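Local coordinates for type III secretion system effector protein ExoU (Pseudomonas fluorescens, PDB 4QMK), which is a secreted effector of the patatin-like phospholipase family that probably hydrolyses membrane phospholipids, localised to the plasma membrane by a phosphatidylinositol 4,5-bisphosphate binding domain, at residues Leu152-Arg157 with Trp632-Ser637; Arg578-Pro583 with Val641-Ala646; Tyr582-Leu585 with Gly589-Ala592; Val617-Val622 with Ala646-Val651. All blocks are in the same frame, centred on the assembly; numbering follows the deposited sequence. Where two conformers were deposited one is given.

Interaction 1: residues Leu152-Arg157 with Trp632-Ser637; sequences LGKLVR and WSKPFS
The carbonyl oxygen of P635 lies alongside the side chain of K154 and is met by three of its methylenes in succession: CG and CE of K154 are each 3.5 Å from P635 O, and CD is 3.6 Å from the same atom. This is contact through carbons and not a hydrogen bond. The extended chain of K154 explains it, since beyond CG every torsion stays near trans and the methylenes form a straight rod past the loop. At the far end the ammonium comes against the aliphatic base of K634, with K154 NZ 3.1 Å from K634 CG, a tight approach. K634 then bends away at chi2 (-62°), which leaves the two NZ atoms of K154 and K634 6.4 Å apart. Across this seam the last turns of helix 140-157, in the patatin-like phospholipase part of the chain, meet the loop that leads into helix 639-646 of the C-terminal ExoU region, so the two regions are joined through segments 475 residues apart. Nearer the helix, F636 offers the edge of its ring: K154 CB lies close to the ring plane, 4.1 Å from F636 CD2. One ring face of F636 is partly covered by P635, whose CB sits 3.7 Å above the plane, displaced toward the rim. The ring also touches S158, just past the end of the helix. The second subunit borders the contact as well, E151 of that subunit packing on K154 and E147 of that subunit on P635.

Interaction 2: residues Arg578-Pro583 with Val641-Ala646; sequences REVIYP and VEQAKA
V580 and Q643 carry this contact, their CA atoms 6.8 Å apart across two helices. Both methyls of V580 face the beta carbon of Q643 from one side: V580 CG1 lies 3.9 Å from Q643 CB, and V580 CG2 lies 4.0 Å from the same carbon. The fork is set by chi1 at 178°, which puts CG1 opposite the backbone N and leaves CG2 opposite the carbonyl carbon. The two side chains run past each other in opposite directions, so Q643 continues along the flank of V580 toward the backbone of E579. One step outward, the helix carrying V580 is irregular, with a wider pi-type turn at 578-581 and a kink at P583, whose ring nitrogen has no hydrogen to give to the preceding turn. E579 pairs with its neighbour, R578 NH1 donating to E579 OE2 at 3.0 Å with an angle of 136°, a salt bridge in which the oxygen lies 28° out of the guanidinium plane of R578. W647 touches both E579 and V580. On the second helix, A644 rests against I621 and V622. Buried apolar contacts of this kind between helices 555-585, 611-624 and 639-646 are typical of a compact helical bundle, here that of the C-terminal ExoU region.

Interaction 3: residues Tyr582-Leu585 with Gly589-Ala592; sequences YPSL and GQPA
Q590 and S584 contribute most of the surface buried here, and one hydrogen bond joins them. The side-chain amide of Q590 donates from NE2 to S584 O at 2.8 Å, nearly straight at 166°. The oxygen lies almost in the plane of the Q590 amide, whereas the donor stands 42° above the carbonyl plane of S584, so the bond does not follow a lone pair. A bend at chi2 (72°) folds the Q590 chain back, which also brings Q590 CG within 3.6 Å of S584 O. The carbonyl belongs to the last turn of helix 555-585, and it is thus gripped by a side chain from the loop that follows. NE2 has a second partner in Y625 OH, and Q590 OE1 bonds N594 ND2; with both ends of the amide engaged, its rotation is well defined. S584 OG is itself hydrogen-bonded to T640 and Y625. The contact closes the short connection between helices 555-585 and 592-606, with P591 at the N-cap position of the second; L598 of that helix touches S584 and V595 touches Q590. The bonds to Y625, just past helix 611-624, and to T640, at the start of helix 639-646, tie the turn to both helices, while P583 touches Q256 of strand 254-260.

Interaction 4: residues Val617-Val622 with Ala646-Val651; sequences VLDGIV and AWRIPV
Segment 617-622 of helix 611-624 runs past an irregular backbone that leaves the end of helix 639-646, the closest CA atoms being those of L618 and R648 at 7.0 Å. L618 presses one methyl onto the loop backbone: its CD2 lies 3.7 Å from R648 N. The same L618 CD2 is 4.0 Å from W647 CB, an apolar contact at the base of the indole. These residues belong to the helical bundle of the C-terminal ExoU region, where the ring of W647 turns away from L618 and meets F576 of helix 555-585 edge-to-face, while L618 also touches F576. Nearer solvent, D619 and R648 form a salt bridge. D619 OD1 is 3.2 Å from R648 NH1, but it stands 3.0 Å above the guanidinium plane of R648, displaced toward the edge of the group, so no N-H points at it and the attraction is one of charge. The carboxylate and guanidinium planes are 81° apart, and D619 OD2 reaches R648 NH2 at 3.3 Å. R648 attains this position by bending at chi3 (67°), which turns its guanidinium across D619. Just beyond, the backbone N of I649 is hydrogen-bonded to N615 OD1 of helix 611-624.

How the interactions relate
Interactions 2 and 3 are buried, interaction 4 is partly so, and interaction 1 lies at the surface beside the second subunit. The three in the C-terminal region share elements: interactions 2 and 3 both use helix 555-585, while interactions 2 and 4 share A646 and touch, with A644 O 3.3 Å from L618 CD2. Interaction 1 instead bridges to the phospholipase part, and its helix meets interaction 2 where R157 O lies 3.1 Å from Q643 CG. The chemistry follows position: apolar contact in interaction 2, a buried amide-carbonyl bond in interaction 3, a salt bridge toward the surface in interaction 4, and lysine methylenes along a loop in interaction 1.

Interaction 1: residues Leu152-Arg157 with Trp632-Ser637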
loop_
_atom_site.group_PDB
_atom_site.type_symbol
_atom_site.label_atom_id
_atom_site.label_comp_id
_atom_site.label_asym_id
_atom_site.label_seq_id
_atom_site.Cartn_x
_atom_site.Cartn_y
_atom_site.Cartn_z
ATOM N N LEU A 152 -19.257 -4.777 7.350
ATOM C CA LEU A 152 -18.068 -4.020 7.653
ATOM C C LEU A 152 -17.801 -3.824 9.119
ATOM O O LEU A 152 -16.629 -3.749 9.552
ATOM C CB LEU A 152 -18.132 -2.647 7.000
ATOM C CG LEU A 152 -17.766 -2.651 5.542
ATOM C CD1 LEU A 152 -18.018 -1.280 4.947
ATOM C CD2 LEU A 152 -16.321 -3.056 5.383
ATOM N N GLY A 153 -18.870 -3.716 9.887
ATOM C CA GLY A 153 -18.732 -3.479 11.296
ATOM C C GLY A 153 -18.165 -4.712 11.950
ATOM O O GLY A 153 -17.213 -4.631 12.714
ATOM N N LYS A 154 -18.753 -5.857 11.621
ATOM C CA LYS A 154 -18.292 -7.105 12.180
ATOM C C LYS A 154 -16.817 -7.367 11.862
ATOM O O LYS A 154 -15.983 -7.557 12.760
ATOM C CB LYS A 154 -19.153 -8.245 11.669
ATOM C CG LYS A 154 -20.428 -8.366 12.434
ATOM C CD LYS A 154 -21.528 -9.026 11.625
ATOM C CE LYS A 154 -22.767 -9.199 12.496
ATOM N NZ LYS A 154 -23.973 -9.465 11.676
ATOM N N LEU A 155 -16.499 -7.322 10.580
ATOM C CA LEU A 155 -15.181 -7.685 10.140
ATOM C C LEU A 155 -14.109 -6.910 10.869
ATOM O O LEU A 155 -13.274 -7.499 11.570
ATOM C CB LEU A 155 -15.068 -7.495 8.649
ATOM C CG LEU A 155 -15.788 -8.544 7.793
ATOM C CD1 LEU A 155 -15.883 -8.033 6.369
ATOM C CD2 LEU A 155 -15.085 -9.886 7.803
ATOM N N VAL A 156 -14.210 -5.589 10.830
ATOM C CA VAL A 156 -13.132 -4.754 11.391
ATOM C C VAL A 156 -12.941 -4.840 12.901
ATOM O O VAL A 156 -11.792 -4.735 13.390
ATOM C CB VAL A 156 -13.308 -3.281 11.018
ATOM C CG1 VAL A 156 -12.212 -2.412 11.607
ATOM C CG2 VAL A 156 -13.249 -3.161 9.518
ATOM N N ARG A 157 -14.041 -5.050 13.630
ATOM C CA ARG A 157 -13.976 -5.077 15.087
ATOM C C ARG A 157 -13.494 -6.438 15.583
ATOM O O ARG A 157 -13.016 -6.530 16.683
ATOM C CB ARG A 157 -15.338 -4.654 15.730
ATOM C CG ARG A 157 -15.589 -3.142 15.610
ATOM C CD ARG A 157 -16.698 -2.586 16.491
ATOM N NE ARG A 157 -18.021 -2.890 15.964
ATOM C CZ ARG A 157 -18.724 -2.110 15.130
ATOM N NH1 ARG A 157 -18.261 -0.937 14.711
ATOM N NH2 ARG A 157 -19.923 -2.507 14.708
ATOM N N TRP A 632 -28.455 -14.657 17.676
ATOM C CA TRP A 632 -28.937 -14.277 16.335
ATOM C C TRP A 632 -28.070 -13.159 15.716
ATOM O O TRP A 632 -28.042 -13.000 14.490
ATOM C CB TRP A 632 -30.433 -13.845 16.377
ATOM C CG TRP A 632 -30.613 -12.715 17.290
ATOM C CD1 TRP A 632 -30.418 -11.411 17.002
ATOM C CD2 TRP A 632 -30.902 -12.786 18.692
ATOM N NE1 TRP A 632 -30.583 -10.642 18.128
ATOM C CE2 TRP A 632 -30.878 -11.460 19.187
ATOM C CE3 TRP A 632 -31.178 -13.841 19.583
ATOM C CZ2 TRP A 632 -31.135 -11.148 20.546
ATOM C CZ3 TRP A 632 -31.441 -13.533 20.932
ATOM C CH2 TRP A 632 -31.413 -12.192 21.394
ATOM N N SER A 633 -27.360 -12.391 16.540
ATOM C CA SER A 633 -26.454 -11.352 16.006
ATOM C C SER A 633 -25.210 -11.955 15.381
ATOM O O SER A 633 -24.107 -11.528 15.659
ATOM C CB SER A 633 -26.078 -10.291 17.045
ATOM O OG SER A 633 -27.136 -9.354 17.199
ATOM N N LYS A 634 -25.434 -12.957 14.531
ATOM C CA LYS A 634 -24.409 -13.585 13.696
ATOM C C LYS A 634 -23.139 -13.850 14.485
ATOM O O LYS A 634 -23.226 -14.230 15.652
ATOM C CB LYS A 634 -24.144 -12.684 12.463
ATOM C CG LYS A 634 -25.396 -12.177 11.735
ATOM C CD LYS A 634 -26.260 -13.280 11.152
ATOM C CE LYS A 634 -27.517 -12.690 10.529
ATOM N NZ LYS A 634 -28.451 -13.745 10.066
ATOM N N PRO A 635 -21.974 -13.772 13.813
ATOM C CA PRO A 635 -20.685 -13.739 14.500
ATOM C C PRO A 635 -20.273 -12.312 14.899
ATOM O O PRO A 635 -20.629 -11.343 14.219
ATOM C CB PRO A 635 -19.701 -14.258 13.438
ATOM C CG PRO A 635 -20.541 -15.033 12.486
ATOM C CD PRO A 635 -21.830 -14.292 12.438
ATOM N N PHE A 636 -19.529 -12.210 16.000
ATOM C CA PHE A 636 -18.949 -10.949 16.479
ATOM C C PHE A 636 -19.930 -9.930 17.086
ATOM O O PHE A 636 -20.000 -8.773 16.638
ATOM C CB PHE A 636 -18.091 -10.303 15.371
ATOM C CG PHE A 636 -17.159 -11.272 14.695
ATOM C CD1 PHE A 636 -16.211 -11.976 15.442
ATOM C CD2 PHE A 636 -17.232 -11.491 13.323
ATOM C CE1 PHE A 636 -15.349 -12.878 14.821
ATOM C CE2 PHE A 636 -16.376 -12.392 12.696
ATOM C CZ PHE A 636 -15.429 -13.081 13.443
ATOM N N SER A 637 -20.653 -10.367 18.128
ATOM C CA SER A 637 -21.559 -9.499 18.908
ATOM C C SER A 637 -20.736 -8.531 19.796
ATOM O O SER A 637 -20.575 -7.383 19.414
ATOM C CB SER A 637 -22.543 -10.338 19.732
ATOM O OG SER A 637 -23.484 -11.007 18.900
#

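Interaction 2: residues Arg578-Pro583 with Val641-Ala646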
loop_
_atom_site.group_PDB
_atom_site.type_symbol
_atom_site.label_atom_id
_atom_site.label_comp_id
_atom_site.label_asym_id
_atom_site.label_seq_id
_atom_site.Cartn_x
_atom_site.Cartn_y
_atom_site.Cartn_z
ATOM N N ARG A 578 -10.081 5.389 20.370
ATOM C CA ARG A 578 -10.842 5.751 19.167
ATOM C C ARG A 578 -11.466 4.534 18.508
ATOM O O ARG A 578 -12.558 4.586 18.045
ATOM C CB ARG A 578 -9.844 6.399 18.194
ATOM C CG ARG A 578 -10.489 7.024 17.000
ATOM C CD ARG A 578 -9.853 6.582 15.712
ATOM N NE ARG A 578 -8.544 7.145 15.494
ATOM C CZ ARG A 578 -7.677 6.629 14.643
ATOM N NH1 ARG A 578 -7.999 5.571 13.926
ATOM N NH2 ARG A 578 -6.491 7.168 14.509
ATOM N N GLU A 579 -10.761 3.425 18.534
ATOM C CA GLU A 579 -11.099 2.249 17.769
ATOM C C GLU A 579 -11.822 1.130 18.566
ATOM O O GLU A 579 -12.484 0.290 18.007
ATOM C CB GLU A 579 -9.776 1.710 17.213
ATOM C CG GLU A 579 -9.808 1.130 15.816
ATOM C CD GLU A 579 -10.155 2.162 14.732
ATOM O OE1 GLU A 579 -10.936 1.785 13.821
ATOM O OE2 GLU A 579 -9.700 3.324 14.824
ATOM N N VAL A 580 -11.716 1.150 19.878
ATOM C CA VAL A 580 -12.337 0.141 20.686
ATOM C C VAL A 580 -13.338 0.726 21.696
ATOM O O VAL A 580 -14.494 0.274 21.793
ATOM C CB VAL A 580 -11.289 -0.646 21.455
ATOM C CG1 VAL A 580 -11.983 -1.668 22.329
ATOM C CG2 VAL A 580 -10.345 -1.339 20.513
ATOM N N ILE A 581 -12.941 1.764 22.404
ATOM C CA ILE A 581 -13.844 2.340 23.363
ATOM C C ILE A 581 -14.979 3.126 22.750
ATOM O O ILE A 581 -16.158 2.872 23.076
ATOM C CB ILE A 581 -13.108 3.169 24.356
ATOM C CG1 ILE A 581 -12.242 2.239 25.217
ATOM C CG2 ILE A 581 -14.100 3.861 25.246
ATOM C CD1 ILE A 581 -11.318 2.978 26.157
ATOM N N TYR A 582 -14.637 4.047 21.846
ATOM C CA TYR A 582 -15.600 4.907 21.211
ATOM C C TYR A 582 -16.886 4.155 20.742
ATOM O O TYR A 582 -17.950 4.467 21.181
ATOM C CB TYR A 582 -14.954 5.676 20.079
ATOM C CG TYR A 582 -15.947 6.541 19.318
ATOM C CD1 TYR A 582 -16.418 7.742 19.859
ATOM C CD2 TYR A 582 -16.489 6.122 18.117
ATOM C CE1 TYR A 582 -17.378 8.514 19.193
ATOM C CE2 TYR A 582 -17.450 6.887 17.451
ATOM C CZ TYR A 582 -17.872 8.088 17.992
ATOM O OH TYR A 582 -18.781 8.865 17.345
ATOM N N PRO A 583 -16.759 3.140 19.910
ATOM C CA PRO A 583 -17.922 2.385 19.483
ATOM C C PRO A 583 -18.749 1.733 20.568
ATOM O O PRO A 583 -19.973 1.669 20.374
ATOM C CB PRO A 583 -17.357 1.305 18.603
ATOM C CG PRO A 583 -16.102 1.863 18.129
ATOM C CD PRO A 583 -15.559 2.696 19.224
ATOM N N VAL A 641 -14.485 -7.095 24.743
ATOM C CA VAL A 641 -13.568 -7.864 25.528
ATOM C C VAL A 641 -12.539 -8.482 24.616
ATOM O O VAL A 641 -11.370 -8.522 24.955
ATOM C CB VAL A 641 -14.297 -8.980 26.385
ATOM C CG1 VAL A 641 -13.304 -9.912 27.055
ATOM C CG2 VAL A 641 -15.171 -8.336 27.451
ATOM N N GLU A 642 -12.977 -8.984 23.475
ATOM C CA GLU A 642 -12.072 -9.626 22.517
ATOM C C GLU A 642 -11.018 -8.644 22.009
ATOM O O GLU A 642 -9.823 -8.965 21.966
ATOM C CB GLU A 642 -12.873 -10.215 21.369
ATOM C CG GLU A 642 -13.698 -11.414 21.804
ATOM C CD GLU A 642 -12.812 -12.468 22.380
ATOM O OE1 GLU A 642 -11.933 -12.903 21.609
ATOM O OE2 GLU A 642 -12.964 -12.830 23.581
ATOM N N GLN A 643 -11.458 -7.442 21.653
ATOM C CA GLN A 643 -10.540 -6.389 21.208
ATOM C C GLN A 643 -9.584 -5.988 22.353
ATOM O O GLN A 643 -8.379 -5.842 22.147
ATOM C CB GLN A 643 -11.326 -5.183 20.706
ATOM C CG GLN A 643 -12.027 -5.421 19.375
ATOM C CD GLN A 643 -13.023 -4.327 19.040
ATOM O OE1 GLN A 643 -14.102 -4.196 19.663
ATOM N NE2 GLN A 643 -12.696 -3.550 18.033
ATOM N N ALA A 644 -10.113 -5.891 23.569
ATOM C CA ALA A 644 -9.294 -5.537 24.718
ATOM C C ALA A 644 -8.159 -6.519 24.880
ATOM O O ALA A 644 -7.075 -6.108 25.198
ATOM C CB ALA A 644 -10.117 -5.476 25.978
ATOM N N LYS A 645 -8.394 -7.812 24.638
ATOM C CA LYS A 645 -7.312 -8.793 24.731
ATOM C C LYS A 645 -6.360 -8.643 23.558
ATOM O O LYS A 645 -5.157 -8.555 23.741
ATOM C CB LYS A 645 -7.843 -10.213 24.716
ATOM C CG LYS A 645 -8.803 -10.546 25.827
ATOM C CD LYS A 645 -9.276 -11.982 25.711
ATOM C CE LYS A 645 -10.465 -12.196 26.606
ATOM N NZ LYS A 645 -10.916 -13.613 26.626
ATOM N N ALA A 646 -6.901 -8.596 22.355
ATOM C CA ALA A 646 -6.110 -8.450 21.132
ATOM C C ALA A 646 -5.167 -7.230 21.105
ATOM O O ALA A 646 -4.185 -7.243 20.387
ATOM C CB ALA A 646 -7.042 -8.354 19.930
#

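Interaction 3: residues Tyr582-Leu585 with Gly589-Ala592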
loop_
_atom_site.group_PDB
_atom_site.type_symbol
_atom_site.label_atom_id
_atom_site.label_comp_id
_atom_site.label_asym_id
_atom_site.label_seq_id
_atom_site.Cartn_x
_atom_site.Cartn_y
_atom_site.Cartn_z
ATOM N N TYR A 582 -14.637 4.047 21.846
ATOM C CA TYR A 582 -15.600 4.907 21.211
ATOM C C TYR A 582 -16.886 4.155 20.742
ATOM O O TYR A 582 -17.950 4.467 21.181
ATOM C CB TYR A 582 -14.954 5.676 20.079
ATOM C CG TYR A 582 -15.947 6.541 19.318
ATOM C CD1 TYR A 582 -16.418 7.742 19.859
ATOM C CD2 TYR A 582 -16.489 6.122 18.117
ATOM C CE1 TYR A 582 -17.378 8.514 19.193
ATOM C CE2 TYR A 582 -17.450 6.887 17.451
ATOM C CZ TYR A 582 -17.872 8.088 17.992
ATOM O OH TYR A 582 -18.781 8.865 17.345
ATOM N N PRO A 583 -16.759 3.140 19.910
ATOM C CA PRO A 583 -17.922 2.385 19.483
ATOM C C PRO A 583 -18.749 1.733 20.568
ATOM O O PRO A 583 -19.973 1.669 20.374
ATOM C CB PRO A 583 -17.357 1.305 18.603
ATOM C CG PRO A 583 -16.102 1.863 18.129
ATOM C CD PRO A 583 -15.559 2.696 19.224
ATOM N N SER A 584 -18.128 1.233 21.655
ATOM C CA SER A 584 -18.890 0.605 22.744
ATOM C C SER A 584 -19.581 1.668 23.556
ATOM O O SER A 584 -20.740 1.539 23.938
ATOM C CB SER A 584 -17.980 -0.092 23.749
ATOM O OG SER A 584 -17.810 -1.480 23.537
ATOM N N LEU A 585 -18.831 2.721 23.849
ATOM C CA LEU A 585 -19.303 3.767 24.735
ATOM C C LEU A 585 -20.492 4.462 24.166
ATOM O O LEU A 585 -21.420 4.727 24.883
ATOM C CB LEU A 585 -18.150 4.738 25.009
ATOM C CG LEU A 585 -18.361 5.907 25.976
ATOM C CD1 LEU A 585 -18.871 5.439 27.304
ATOM C CD2 LEU A 585 -17.050 6.669 26.170
ATOM N N GLY A 589 -28.100 2.090 23.837
ATOM C CA GLY A 589 -28.540 1.044 24.792
ATOM C C GLY A 589 -27.487 0.459 25.743
ATOM O O GLY A 589 -27.797 -0.358 26.598
ATOM N N GLN A 590 -26.244 0.879 25.600
ATOM C CA GLN A 590 -25.155 0.385 26.454
ATOM C C GLN A 590 -25.484 0.704 27.866
ATOM O O GLN A 590 -25.675 1.879 28.190
ATOM C CB GLN A 590 -23.858 1.112 26.095
ATOM C CG GLN A 590 -22.677 0.681 26.862
ATOM C CD GLN A 590 -22.248 -0.674 26.431
ATOM O OE1 GLN A 590 -22.474 -1.678 27.111
ATOM N NE2 GLN A 590 -21.606 -0.723 25.309
ATOM N N PRO A 591 -25.545 -0.315 28.724
ATOM C CA PRO A 591 -25.840 -0.129 30.134
ATOM C C PRO A 591 -24.888 0.822 30.831
ATOM O O PRO A 591 -23.735 0.924 30.481
ATOM C CB PRO A 591 -25.696 -1.531 30.706
ATOM C CG PRO A 591 -26.054 -2.417 29.583
ATOM C CD PRO A 591 -25.454 -1.740 28.394
ATOM N N ALA A 592 -25.401 1.484 31.832
ATOM C CA ALA A 592 -24.728 2.548 32.490
ATOM C C ALA A 592 -23.382 2.153 33.155
ATOM O O ALA A 592 -22.454 2.965 33.138
ATOM C CB ALA A 592 -25.664 3.205 33.494
#

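Interaction 4: residues Val617-Val622 with Ala646-Val651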
loop_
_atom_site.group_PDB
_atom_site.type_symbol
_atom_site.label_atom_id
_atom_site.label_comp_id
_atom_site.label_asym_id
_atom_site.label_seq_id
_atom_site.Cartn_x
_atom_site.Cartn_y
_atom_site.Cartn_z
ATOM N N VAL A 617 -5.150 -1.422 32.263
ATOM C CA VAL A 617 -6.473 -0.872 31.899
ATOM C C VAL A 617 -7.243 -1.826 31.036
ATOM O O VAL A 617 -8.443 -1.940 31.196
ATOM C CB VAL A 617 -6.409 0.477 31.163
ATOM C CG1 VAL A 617 -7.819 0.962 30.861
ATOM C CG2 VAL A 617 -5.683 1.530 31.984
ATOM N N LEU A 618 -6.560 -2.539 30.144
ATOM C CA LEU A 618 -7.244 -3.487 29.282
ATOM C C LEU A 618 -7.664 -4.712 30.043
ATOM O O LEU A 618 -8.722 -5.248 29.766
ATOM C CB LEU A 618 -6.403 -3.890 28.066
ATOM C CG LEU A 618 -6.415 -2.990 26.807
ATOM C CD1 LEU A 618 -6.240 -1.524 27.080
ATOM C CD2 LEU A 618 -5.303 -3.468 25.907
ATOM N N ASP A 619 -6.852 -5.166 30.982
ATOM C CA ASP A 619 -7.230 -6.311 31.795
ATOM C C ASP A 619 -8.506 -6.011 32.588
ATOM O O ASP A 619 -9.333 -6.908 32.770
ATOM C CB ASP A 619 -6.102 -6.742 32.717
ATOM C CG ASP A 619 -4.873 -7.288 31.945
ATOM O OD1 ASP A 619 -5.046 -7.755 30.782
ATOM O OD2 ASP A 619 -3.726 -7.266 32.525
ATOM N N GLY A 620 -8.688 -4.761 33.020
ATOM C CA GLY A 620 -9.920 -4.351 33.735
ATOM C C GLY A 620 -11.169 -4.378 32.827
ATOM O O GLY A 620 -12.254 -4.701 33.273
ATOM N N ILE A 621 -11.021 -4.005 31.552
ATOM C CA ILE A 621 -12.129 -4.101 30.633
ATOM C C ILE A 621 -12.508 -5.591 30.535
ATOM O O ILE A 621 -13.671 -5.994 30.661
ATOM C CB ILE A 621 -11.756 -3.655 29.216
ATOM C CG1 ILE A 621 -11.114 -2.261 29.179
ATOM C CG2 ILE A 621 -12.962 -3.658 28.296
ATOM C CD1 ILE A 621 -11.870 -1.199 29.869
ATOM N N VAL A 622 -11.512 -6.397 30.253
ATOM C CA VAL A 622 -11.713 -7.814 30.112
ATOM C C VAL A 622 -12.425 -8.396 31.319
ATOM O O VAL A 622 -13.264 -9.253 31.169
ATOM C CB VAL A 622 -10.377 -8.569 29.964
ATOM C CG1 VAL A 622 -10.609 -10.068 30.142
ATOM C CG2 VAL A 622 -9.708 -8.279 28.612
ATOM N N ALA A 646 -6.901 -8.596 22.355
ATOM C CA ALA A 646 -6.110 -8.450 21.132
ATOM C C ALA A 646 -5.167 -7.230 21.105
ATOM O O ALA A 646 -4.185 -7.243 20.387
ATOM C CB ALA A 646 -7.042 -8.354 19.930
ATOM N N TRP A 647 -5.492 -6.162 21.824
ATOM C CA TRP A 647 -4.627 -4.995 21.837
ATOM C C TRP A 647 -3.582 -5.017 22.948
ATOM O O TRP A 647 -2.790 -4.117 23.038
ATOM C CB TRP A 647 -5.449 -3.716 21.936
ATOM C CG TRP A 647 -6.209 -3.261 20.667
ATOM C CD1 TRP A 647 -7.296 -3.855 20.094
ATOM C CD2 TRP A 647 -5.991 -2.037 19.923
ATOM N NE1 TRP A 647 -7.729 -3.124 18.995
ATOM C CE2 TRP A 647 -6.955 -1.997 18.883
ATOM C CE3 TRP A 647 -5.054 -0.997 20.018
ATOM C CZ2 TRP A 647 -7.011 -0.969 17.964
ATOM C CZ3 TRP A 647 -5.102 0.026 19.087
ATOM C CH2 TRP A 647 -6.069 0.035 18.070
ATOM N N ARG A 648 -3.557 -6.017 23.807
ATOM C CA ARG A 648 -2.507 -6.061 24.847
ATOM C C ARG A 648 -1.135 -5.983 24.213
ATOM O O ARG A 648 -0.897 -6.553 23.164
ATOM C CB ARG A 648 -2.532 -7.353 25.679
ATOM C CG ARG A 648 -3.749 -7.534 26.545
ATOM C CD ARG A 648 -3.561 -8.601 27.620
ATOM N NE ARG A 648 -2.557 -8.164 28.585
ATOM C CZ ARG A 648 -2.224 -8.816 29.700
ATOM N NH1 ARG A 648 -2.848 -9.945 30.036
ATOM N NH2 ARG A 648 -1.295 -8.328 30.496
ATOM N N ILE A 649 -0.222 -5.294 24.870
ATOM C CA ILE A 649 1.153 -5.190 24.366
ATOM C C ILE A 649 1.902 -6.441 24.818
ATOM O O ILE A 649 1.927 -6.738 26.007
ATOM C CB ILE A 649 1.854 -3.914 24.849
ATOM C CG1 ILE A 649 1.139 -2.686 24.282
ATOM C CG2 ILE A 649 3.302 -3.893 24.400
ATOM C CD1 ILE A 649 1.401 -1.438 25.078
ATOM N N PRO A 650 2.473 -7.196 23.847
ATOM C CA PRO A 650 3.153 -8.469 24.050
ATOM C C PRO A 650 4.009 -8.609 25.291
ATOM O O PRO A 650 3.938 -9.642 25.937
ATOM C CB PRO A 650 4.005 -8.590 22.794
ATOM C CG PRO A 650 3.113 -8.025 21.731
ATOM C CD PRO A 650 2.396 -6.879 22.398
ATOM N N VAL A 651 4.785 -7.597 25.649
ATOM C CA VAL A 651 5.693 -7.742 26.797
ATOM C C VAL A 651 6.800 -8.788 26.473
ATOM O O VAL A 651 7.817 -8.481 25.835
ATOM C CB VAL A 651 4.940 -8.163 28.107
ATOM C CG1 VAL A 651 5.919 -8.720 29.150
ATOM C CG2 VAL A 651 4.128 -7.003 28.676
#